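Local coordinates for 2,4-dihydroxyhept-2-ene-1,7-dioic acid aldolase (Kordia algicida OT-1, PDB 6BDE), which binds heme and probably senses nitric oxide or related diatomic gases in signalling, at residues K2-T7 / Y37-T42. The protein carries 1 engineered substitution. Numbering follows the deposited sequence.
Sequences KGIIFT and YTSIGT. With HEM (protoporphyrin IX containing Fe), chain B.
Lys-2 reaches across to the loop 37-42 with its ammonium group, which donates to Thr-42 OG1 (NZ-OG1 2.6 Å) and to the carbonyl of Ile-40 (NZ-O 2.8 Å), and more weakly to Gly-41 O. Bends at chi2 and chi3 curl the chain back over the loop; a long, flexible lysine suits a site where several oxygens converge, since its three N-H bonds can point to different acceptors. NZ stands well above the carbonyl plane of Ile-40, not on a lone pair of the oxygen.

Backbone bonds run alongside. Gly-3 N donates to Gly-41 O at 2.7 Å, while the bond from Ile-4 N to Ser-39 O is weak. These amides at the start of helix 3-17 lack acceptors within the helix, and the turn 38-41, a type I beta turn, supplies carbonyls. With no side chain, Gly-3 lets its CA come to 3.1 Å from Thr-38 O as a CA-H...O contact.

The aromatic contact is an offset stack: the rings of Phe-6 and Tyr-37 lie nearly parallel (12°), their centroids 4.2 Å apart, with Phe-6 CD1 over the rim of the tyrosine near CZ. Phe-6 CB also rests over the tyrosine face as a CH-pi contact. Tyrosine combines this flat surface with a hydroxyl that bonds to Glu-47.

On the heme side, the backbone N of Lys-2 donates nearly straight (165°) to propionate oxygen O2A of the heme, joining loop, helix and cofactor. The loop thus packs against the first turn of helix 3-17, while Leu-51 of helix 45-59 touches the side chains of both Phe-6 and Tyr-37.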
# COMPACT_ATOMS: atom_id res chain seq x y z
N LYS A 2 -0.59 -12.18 -2.01
CA LYS A 2 0.33 -12.97 -1.20
C LYS A 2 -0.09 -12.95 0.26
O LYS A 2 -0.70 -11.99 0.75
CB LYS A 2 1.76 -12.46 -1.35
CG LYS A 2 2.34 -12.64 -2.75
CD LYS A 2 2.13 -14.06 -3.26
CE LYS A 2 2.94 -15.07 -2.46
NZ LYS A 2 2.57 -16.48 -2.80
N GLY A 3 0.26 -14.03 0.97
CA GLY A 3 -0.14 -14.17 2.36
C GLY A 3 0.51 -13.18 3.31
O GLY A 3 -0.04 -12.91 4.38
N ILE A 4 1.67 -12.63 2.93
CA ILE A 4 2.32 -11.63 3.78
C ILE A 4 1.43 -10.40 3.93
O ILE A 4 1.44 -9.74 4.98
CB ILE A 4 3.71 -11.27 3.21
CG1 ILE A 4 4.40 -10.23 4.09
CG2 ILE A 4 3.60 -10.78 1.77
CD1 ILE A 4 4.87 -10.77 5.42
N ILE A 5 0.65 -10.07 2.90
CA ILE A 5 -0.28 -8.95 3.00
C ILE A 5 -1.38 -9.25 4.00
O ILE A 5 -1.83 -8.37 4.75
CB ILE A 5 -0.84 -8.60 1.61
CG1 ILE A 5 0.30 -8.44 0.61
CG2 ILE A 5 -1.67 -7.33 1.68
CD1 ILE A 5 1.25 -7.32 0.95
N PHE A 6 -1.84 -10.51 4.04
CA PHE A 6 -2.89 -10.89 4.98
C PHE A 6 -2.36 -10.92 6.41
O PHE A 6 -3.00 -10.39 7.33
CB PHE A 6 -3.47 -12.25 4.60
CG PHE A 6 -4.40 -12.20 3.42
CD1 PHE A 6 -5.75 -11.90 3.59
CD2 PHE A 6 -3.94 -12.47 2.15
CE1 PHE A 6 -6.61 -11.86 2.51
CE2 PHE A 6 -4.79 -12.44 1.06
CZ PHE A 6 -6.13 -12.13 1.24
N THR A 7 -1.20 -11.54 6.62
CA THR A 7 -0.68 -11.71 7.97
C THR A 7 -0.34 -10.37 8.62
O THR A 7 -0.66 -10.13 9.79
CB THR A 7 0.54 -12.63 7.96
OG1 THR A 7 1.56 -12.06 7.12
CG2 THR A 7 0.17 -14.01 7.44
N TYR A 37 -3.63 -17.94 7.13
CA TYR A 37 -2.76 -17.51 6.05
C TYR A 37 -1.31 -17.81 6.40
O TYR A 37 -0.90 -17.77 7.57
CB TYR A 37 -2.90 -16.01 5.77
CG TYR A 37 -4.32 -15.58 5.48
CD1 TYR A 37 -4.88 -15.76 4.23
CD2 TYR A 37 -5.09 -14.98 6.47
CE1 TYR A 37 -6.17 -15.37 3.97
CE2 TYR A 37 -6.39 -14.59 6.22
CZ TYR A 37 -6.93 -14.78 4.96
OH TYR A 37 -8.22 -14.38 4.70
N THR A 38 -0.53 -18.11 5.37
CA THR A 38 0.92 -18.23 5.47
C THR A 38 1.57 -17.20 4.55
O THR A 38 0.99 -16.80 3.54
CB THR A 38 1.40 -19.63 5.09
OG1 THR A 38 2.83 -19.65 5.03
CG2 THR A 38 0.84 -20.04 3.73
N SER A 39 2.78 -16.78 4.92
CA SER A 39 3.44 -15.66 4.24
C SER A 39 3.63 -15.93 2.75
O SER A 39 3.51 -15.02 1.93
CB SER A 39 4.78 -15.36 4.89
OG SER A 39 4.61 -14.88 6.21
N ILE A 40 3.93 -17.17 2.38
CA ILE A 40 4.24 -17.50 1.00
C ILE A 40 3.00 -18.04 0.30
O ILE A 40 3.07 -18.49 -0.85
CB ILE A 40 5.41 -18.50 0.91
CG1 ILE A 40 4.97 -19.87 1.42
CG2 ILE A 40 6.61 -17.98 1.69
CD1 ILE A 40 5.72 -21.02 0.78
N GLY A 41 1.86 -17.99 0.99
CA GLY A 41 0.63 -18.42 0.38
C GLY A 41 0.09 -17.42 -0.62
O GLY A 41 0.46 -16.24 -0.63
N THR A 42 -0.80 -17.89 -1.48
CA THR A 42 -1.44 -17.06 -2.49
C THR A 42 -2.95 -17.21 -2.34
O THR A 42 -3.48 -18.33 -2.43
CB THR A 42 -1.00 -17.46 -3.90
OG1 THR A 42 0.41 -17.27 -4.03
CG2 THR A 42 -1.71 -16.60 -4.93
CHA HEM B . 1.23 -4.98 -3.71
CHB HEM B . 6.43 -5.73 -2.37
CHC HEM B . 7.40 -0.34 -3.00
CHD HEM B . 2.12 0.46 -4.11
C1A HEM B . 2.84 -5.32 -3.27
C2A HEM B . 2.88 -6.63 -2.75
C3A HEM B . 4.16 -6.81 -2.42
C4A HEM B . 4.79 -5.60 -2.76
CMA HEM B . 4.81 -8.06 -1.82
CAA HEM B . 1.73 -7.64 -2.61
CBA HEM B . 1.65 -8.44 -3.92
CGA HEM B . 0.62 -9.56 -3.82
O1A HEM B . 0.56 -10.43 -4.72
O2A HEM B . -0.17 -9.61 -2.84
C1B HEM B . 6.97 -4.17 -2.44
C2B HEM B . 8.35 -3.83 -1.85
C3B HEM B . 8.53 -2.43 -2.04
C4B HEM B . 7.28 -1.98 -2.74
CMB HEM B . 9.33 -4.81 -1.19
CAB HEM B . 9.73 -1.57 -1.66
CBB HEM B . 10.94 -1.86 -2.10
C1C HEM B . 5.77 0.07 -3.33
C2C HEM B . 5.58 1.47 -3.21
C3C HEM B . 4.28 1.66 -3.49
C4C HEM B . 3.78 0.37 -3.76
CMC HEM B . 6.62 2.53 -2.86
CAC HEM B . 3.51 2.98 -3.52
CBC HEM B . 3.22 3.53 -4.67
C1D HEM B . 1.65 -1.15 -4.00
C2D HEM B . 0.14 -1.22 -3.95
C3D HEM B . -0.15 -2.60 -3.84
C4D HEM B . 1.21 -3.33 -3.83
CMD HEM B . -0.86 -0.06 -4.01
CAD HEM B . -1.54 -3.24 -3.76
CBD HEM B . -1.81 -4.14 -4.97
CGD HEM B . -2.60 -3.35 -6.01
O1D HEM B . -2.71 -2.10 -5.89
O2D HEM B . -3.13 -3.96 -6.98
NA HEM B . 4.00 -4.55 -3.25
NB HEM B . 6.19 -2.96 -2.98
NC HEM B . 4.65 -0.72 -3.61
ND HEM B . 2.44 -2.40 -3.85
FE HEM B . 4.43 -2.70 -3.95